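Local coordinates for DisA protein (Sorangium cellulosum, PDB 6CCA) that methylates carbon as a gem-dimethylating methyltransferase of a trans-acyltransferase polyketide assembly line, probably the one making disorazol, at residues A[24-37]-A[321-333]. Sequence-based numbering, arbitrary orientation.
Sequences TVHPERFEPLLERS and SIKRLLKANGWLV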
loop_
_atom_site.group_PDB
_atom_site.type_symbol
_atom_site.label_atom_id
_atom_site.label_comp_id
_atom_site.label_asym_id
_atom_site.label_seq_id
_atom_site.Cartn_x
_atom_site.Cartn_y
_atom_site.Cartn_z
ATOM N N THR A 24 -25.260 7.900 12.676
ATOM C CA THR A 24 -25.513 6.734 13.518
ATOM C C THR A 24 -24.534 6.817 14.642
ATOM O O THR A 24 -23.355 7.017 14.379
ATOM C CB THR A 24 -25.168 5.449 12.735
ATOM O OG1 THR A 24 -26.114 5.312 11.687
ATOM C CG2 THR A 24 -25.250 4.176 13.593
ATOM N N VAL A 25 -24.990 6.727 15.884
ATOM C CA VAL A 25 -24.080 6.684 17.040
ATOM C C VAL A 25 -24.196 5.348 17.726
ATOM O O VAL A 25 -25.188 5.057 18.402
ATOM C CB VAL A 25 -24.442 7.792 18.052
ATOM C CG1 VAL A 25 -23.538 7.788 19.271
ATOM C CG2 VAL A 25 -24.474 9.138 17.329
ATOM N N HIS A 26 -23.133 4.548 17.663
ATOM C CA HIS A 26 -23.148 3.245 18.302
ATOM C C HIS A 26 -22.998 3.398 19.786
ATOM O O HIS A 26 -22.301 4.335 20.241
ATOM C CB HIS A 26 -21.995 2.369 17.824
ATOM C CG HIS A 26 -21.931 2.164 16.346
ATOM N ND1 HIS A 26 -23.042 1.838 15.590
ATOM C CD2 HIS A 26 -20.858 2.087 15.494
ATOM C CE1 HIS A 26 -22.669 1.669 14.324
ATOM N NE2 HIS A 26 -21.356 1.810 14.244
ATOM N N PRO A 27 -23.595 2.492 20.570
ATOM C CA PRO A 27 -23.356 2.491 22.015
ATOM C C PRO A 27 -21.964 2.060 22.336
ATOM O O PRO A 27 -21.341 1.280 21.575
ATOM C CB PRO A 27 -24.319 1.447 22.586
ATOM C CG PRO A 27 -24.727 0.608 21.422
ATOM C CD PRO A 27 -24.488 1.400 20.127
ATOM N N GLU A 28 -21.445 2.531 23.473
ATOM C CA GLU A 28 -20.147 2.102 23.892
ATOM C C GLU A 28 -20.233 0.816 24.709
ATOM O O GLU A 28 -20.777 0.812 25.834
ATOM C CB GLU A 28 -19.496 3.228 24.705
ATOM C CG GLU A 28 -19.428 4.528 23.930
ATOM C CD GLU A 28 -18.602 5.597 24.662
ATOM O OE1 GLU A 28 -19.067 6.167 25.682
ATOM O OE2 GLU A 28 -17.497 5.857 24.206
ATOM N N ARG A 29 -19.701 -0.271 24.174
ATOM C CA ARG A 29 -19.819 -1.541 24.801
ATOM C C ARG A 29 -18.567 -1.956 25.521
ATOM O O ARG A 29 -18.579 -2.898 26.286
ATOM C CB ARG A 29 -20.218 -2.598 23.791
ATOM C CG ARG A 29 -21.491 -2.240 23.018
ATOM C CD ARG A 29 -21.828 -3.338 22.019
ATOM N NE ARG A 29 -22.970 -2.968 21.184
ATOM C CZ ARG A 29 -24.243 -3.129 21.530
ATOM N NH1 ARG A 29 -24.561 -3.625 22.720
ATOM N NH2 ARG A 29 -25.206 -2.775 20.703
ATOM N N PHE A 30 -17.479 -1.260 25.329
ATOM C CA PHE A 30 -16.290 -1.495 26.137
ATOM C C PHE A 30 -15.503 -0.190 26.172
ATOM O O PHE A 30 -15.745 0.680 25.370
ATOM C CB PHE A 30 -15.447 -2.670 25.574
ATOM C CG PHE A 30 -15.042 -2.494 24.103
ATOM C CD1 PHE A 30 -13.846 -1.844 23.776
ATOM C CD2 PHE A 30 -15.819 -3.002 23.049
ATOM C CE1 PHE A 30 -13.432 -1.670 22.447
ATOM C CE2 PHE A 30 -15.390 -2.850 21.711
ATOM C CZ PHE A 30 -14.213 -2.156 21.425
ATOM N N GLU A 31 -14.579 -0.060 27.113
ATOM C CA GLU A 31 -13.783 1.153 27.283
ATOM C C GLU A 31 -12.690 1.366 26.222
ATOM O O GLU A 31 -12.206 0.411 25.654
ATOM C CB GLU A 31 -13.113 1.078 28.666
ATOM C CG GLU A 31 -14.179 1.228 29.772
ATOM C CD GLU A 31 -14.782 2.639 29.809
ATOM O OE1 GLU A 31 -14.160 3.515 30.450
ATOM O OE2 GLU A 31 -15.860 2.893 29.187
ATOM N N PRO A 32 -12.347 2.622 25.956
ATOM C CA PRO A 32 -11.279 2.922 25.011
ATOM C C PRO A 32 -10.020 2.225 25.473
ATOM O O PRO A 32 -9.664 2.255 26.665
ATOM C CB PRO A 32 -11.165 4.437 25.051
ATOM C CG PRO A 32 -12.499 4.917 25.521
ATOM C CD PRO A 32 -13.016 3.847 26.434
ATOM N N LEU A 33 -9.362 1.528 24.562
ATOM C CA LEU A 33 -8.115 0.846 24.921
ATOM C C LEU A 33 -6.863 1.191 24.096
ATOM O O LEU A 33 -5.790 0.663 24.357
ATOM C CB LEU A 33 -8.310 -0.637 25.076
ATOM C CG LEU A 33 -8.691 -1.410 23.817
ATOM C CD1 LEU A 33 -7.877 -2.690 23.712
ATOM C CD2 LEU A 33 -10.188 -1.686 23.882
ATOM N N LEU A 34 -7.021 2.024 23.098
ATOM C CA LEU A 34 -5.894 2.309 22.246
ATOM C C LEU A 34 -4.787 3.084 22.932
ATOM O O LEU A 34 -3.614 2.766 22.779
ATOM C CB LEU A 34 -6.340 3.028 20.989
ATOM C CG LEU A 34 -5.257 3.262 19.915
ATOM C CD1 LEU A 34 -4.548 1.998 19.567
ATOM C CD2 LEU A 34 -5.829 3.927 18.672
ATOM N N GLU A 35 -5.147 4.052 23.736
ATOM C CA GLU A 35 -4.109 4.925 24.373
ATOM C C GLU A 35 -3.113 4.081 25.149
ATOM O O GLU A 35 -1.899 4.237 24.987
ATOM C CB GLU A 35 -4.819 5.954 25.289
ATOM C CG GLU A 35 -3.898 6.868 26.088
ATOM C CD GLU A 35 -4.661 7.947 26.888
ATOM O OE1 GLU A 35 -5.912 8.093 26.802
ATOM O OE2 GLU A 35 -3.962 8.671 27.617
ATOM N N ARG A 36 -3.588 3.132 25.930
ATOM C CA ARG A 36 -2.652 2.345 26.722
ATOM C C ARG A 36 -2.002 1.204 25.966
ATOM O O ARG A 36 -1.009 0.624 26.419
ATOM C CB ARG A 36 -3.344 1.821 27.960
ATOM C CG ARG A 36 -4.288 0.658 27.735
ATOM C CD ARG A 36 -5.078 0.515 29.027
ATOM N NE ARG A 36 -6.512 0.426 28.817
ATOM C CZ ARG A 36 -7.232 -0.666 29.017
ATOM N NH1 ARG A 36 -6.652 -1.800 29.381
ATOM N NH2 ARG A 36 -8.545 -0.620 28.828
ATOM N N SER A 37 -2.553 0.874 24.802
ATOM C CA SER A 37 -1.948 -0.109 23.930
ATOM C C SER A 37 -0.801 0.372 23.017
ATOM O O SER A 37 0.065 -0.405 22.731
ATOM C CB SER A 37 -3.069 -0.694 23.049
ATOM O OG SER A 37 -4.007 -1.411 23.819
ATOM N N SER A 321 -17.675 4.385 6.101
ATOM C CA SER A 321 -18.273 3.050 6.059
ATOM C C SER A 321 -17.575 2.134 7.033
ATOM O O SER A 321 -18.193 1.284 7.636
ATOM C CB SER A 321 -18.209 2.370 4.691
ATOM O OG SER A 321 -18.933 3.091 3.786
ATOM N N ILE A 322 -16.252 2.301 7.142
ATOM C CA ILE A 322 -15.475 1.558 8.181
ATOM C C ILE A 322 -16.020 1.845 9.603
ATOM O O ILE A 322 -16.204 0.922 10.400
ATOM C CB ILE A 322 -13.989 1.883 8.049
ATOM C CG1 ILE A 322 -13.500 1.189 6.782
ATOM C CG2 ILE A 322 -13.179 1.383 9.231
ATOM C CD1 ILE A 322 -12.057 1.562 6.393
ATOM N N LYS A 323 -16.288 3.117 9.881
ATOM C CA LYS A 323 -16.891 3.533 11.152
ATOM C C LYS A 323 -18.268 2.926 11.400
ATOM O O LYS A 323 -18.582 2.600 12.520
ATOM C CB LYS A 323 -16.948 5.062 11.266
ATOM C CG LYS A 323 -15.597 5.652 11.463
ATOM C CD LYS A 323 -15.647 7.113 11.804
ATOM C CE LYS A 323 -15.815 7.363 13.291
ATOM N NZ LYS A 323 -16.238 8.778 13.485
ATOM N N ARG A 324 -19.031 2.699 10.353
ATOM C CA ARG A 324 -20.343 2.038 10.467
ATOM C C ARG A 324 -20.154 0.605 10.889
ATOM O O ARG A 324 -20.872 0.137 11.746
ATOM C CB ARG A 324 -21.092 2.103 9.115
ATOM C CG ARG A 324 -22.453 1.403 9.098
ATOM C CD ARG A 324 -23.328 1.917 7.942
ATOM N NE ARG A 324 -23.474 3.385 8.048
ATOM C CZ ARG A 324 -24.204 4.003 8.996
ATOM N NH1 ARG A 324 -24.873 3.299 9.919
ATOM N NH2 ARG A 324 -24.262 5.334 9.029
ATOM N N LEU A 325 -19.175 -0.081 10.285
ATOM C CA LEU A 325 -18.896 -1.474 10.575
ATOM C C LEU A 325 -18.248 -1.682 11.954
ATOM O O LEU A 325 -18.462 -2.704 12.599
ATOM C CB LEU A 325 -17.950 -2.062 9.549
ATOM C CG LEU A 325 -18.563 -2.231 8.153
ATOM C CD1 LEU A 325 -17.529 -2.400 7.078
ATOM C CD2 LEU A 325 -19.534 -3.420 8.149
ATOM N N LEU A 326 -17.400 -0.733 12.360
ATOM C CA LEU A 326 -16.709 -0.863 13.662
ATOM C C LEU A 326 -17.629 -0.562 14.844
ATOM O O LEU A 326 -18.461 0.356 14.788
ATOM C CB LEU A 326 -15.579 0.169 13.730
ATOM C CG LEU A 326 -14.251 -0.194 13.070
ATOM C CD1 LEU A 326 -13.320 1.003 13.133
ATOM C CD2 LEU A 326 -13.599 -1.416 13.721
ATOM N N LYS A 327 -17.421 -1.297 15.909
ATOM C CA LYS A 327 -17.960 -0.898 17.214
ATOM C C LYS A 327 -17.355 0.420 17.634
ATOM O O LYS A 327 -16.250 0.787 17.252
ATOM C CB LYS A 327 -17.572 -1.949 18.240
ATOM C CG LYS A 327 -18.313 -3.258 18.010
ATOM C CD LYS A 327 -17.902 -4.339 18.960
ATOM C CE LYS A 327 -18.591 -5.651 18.540
ATOM N NZ LYS A 327 -17.925 -6.707 19.351
ATOM N N ALA A 328 -18.105 1.150 18.452
ATOM C CA ALA A 328 -17.520 2.249 19.171
ATOM C C ALA A 328 -16.273 1.787 19.879
ATOM O O ALA A 328 -16.241 0.720 20.500
ATOM C CB ALA A 328 -18.576 2.815 20.173
ATOM N N ASN A 329 -15.228 2.635 19.863
ATOM C CA ASN A 329 -13.902 2.283 20.392
ATOM C C ASN A 329 -13.271 0.992 19.775
ATOM O O ASN A 329 -12.363 0.371 20.378
ATOM C CB ASN A 329 -13.987 2.025 21.886
ATOM C CG ASN A 329 -14.495 3.250 22.635
ATOM O OD1 ASN A 329 -14.204 4.345 22.212
ATOM N ND2 ASN A 329 -15.250 3.065 23.731
ATOM N N GLY A 330 -13.717 0.651 18.538
ATOM C CA GLY A 330 -13.053 -0.371 17.742
ATOM C C GLY A 330 -11.862 0.305 17.009
ATOM O O GLY A 330 -11.821 1.551 16.812
ATOM N N TRP A 331 -10.909 -0.512 16.632
ATOM C CA TRP A 331 -9.691 0.023 15.945
ATOM C C TRP A 331 -9.690 -0.188 14.442
ATOM O O TRP A 331 -10.136 -1.248 13.946
ATOM C CB TRP A 331 -8.457 -0.673 16.496
ATOM C CG TRP A 331 -8.126 -0.495 17.949
ATOM C CD1 TRP A 331 -8.863 0.103 18.908
ATOM C CD2 TRP A 331 -7.000 -1.064 18.586
ATOM N NE1 TRP A 331 -8.195 0.016 20.119
ATOM C CE2 TRP A 331 -7.072 -0.741 19.951
ATOM C CE3 TRP A 331 -5.918 -1.838 18.123
ATOM C CZ2 TRP A 331 -6.088 -1.122 20.865
ATOM C CZ3 TRP A 331 -4.935 -2.257 19.030
ATOM C CH2 TRP A 331 -5.019 -1.862 20.413
ATOM N N LEU A 332 -9.195 0.817 13.728
ATOM C CA LEU A 332 -8.719 0.657 12.369
ATOM C C LEU A 332 -7.205 0.517 12.394
ATOM O O LEU A 332 -6.530 1.311 13.076
ATOM C CB LEU A 332 -9.133 1.864 11.570
ATOM C CG LEU A 332 -8.580 1.940 10.156
ATOM C CD1 LEU A 332 -9.087 0.754 9.316
ATOM C CD2 LEU A 332 -8.986 3.248 9.473
ATOM N N VAL A 333 -6.697 -0.542 11.787
ATOM C CA VAL A 333 -5.256 -0.782 11.715
ATOM C C VAL A 333 -4.897 -0.726 10.230
ATOM O O VAL A 333 -5.422 -1.525 9.384
ATOM C CB VAL A 333 -4.907 -2.151 12.289
ATOM C CG1 VAL A 333 -3.407 -2.386 12.120
ATOM C CG2 VAL A 333 -5.361 -2.218 13.745
HETATM O O HOH W 1 -20.379 -0.260 19.614
HETATM O O HOH W 2 -18.442 -0.646 21.652
HETATM O O HOH W 3 -16.675 5.744 21.571
HETATM O O HOH W 4 -10.065 1.359 21.857
#
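Leu-34 CD1 sits over one face of the Trp-331 indole, 3.8 Å from the centroid of the six-membered ring and 15° off its normal, a CH-pi contact. With CG anti to the backbone N (chi1 -174°), Leu-34 lays this methyl on the ring, while Leu-33 CD1 packs 3.7 Å from Trp-331 CZ2. At the indole edge, one water accepts hydrogen bonds from Trp-331 NE1 and Leu-33 N and donates one to Asn-329 O. The type II beta turn 327-330 presents Asn-329 to segment 24-37: its ND2 reaches Phe-30 O at 2.9 Å, in the carbonyl plane. The Phe-30 ring turns its edge to Asn-329 O, CE1 at 3.1 Å, and Arg-216 adds a cation-pi contact. At the other end of the contact, His-26 NE2 gives weak bonds to the carbonyls of Lys-323 and Arg-324 as helix 315-325 ends. Arg-324 then grips Thr-24 OG1 end-on with NH1 (3.0 Å) and NH2, the oxygen lying in the guanidinium plane. Segment 24-37 thus spans from that helix end, across the turn, to strand 330-337 of the methyltransferase domain's mixed sheet. Side-chain N-H groups and bridging waters satisfy main-chain carbonyls along the way, while apolar contact gathers at Trp-331.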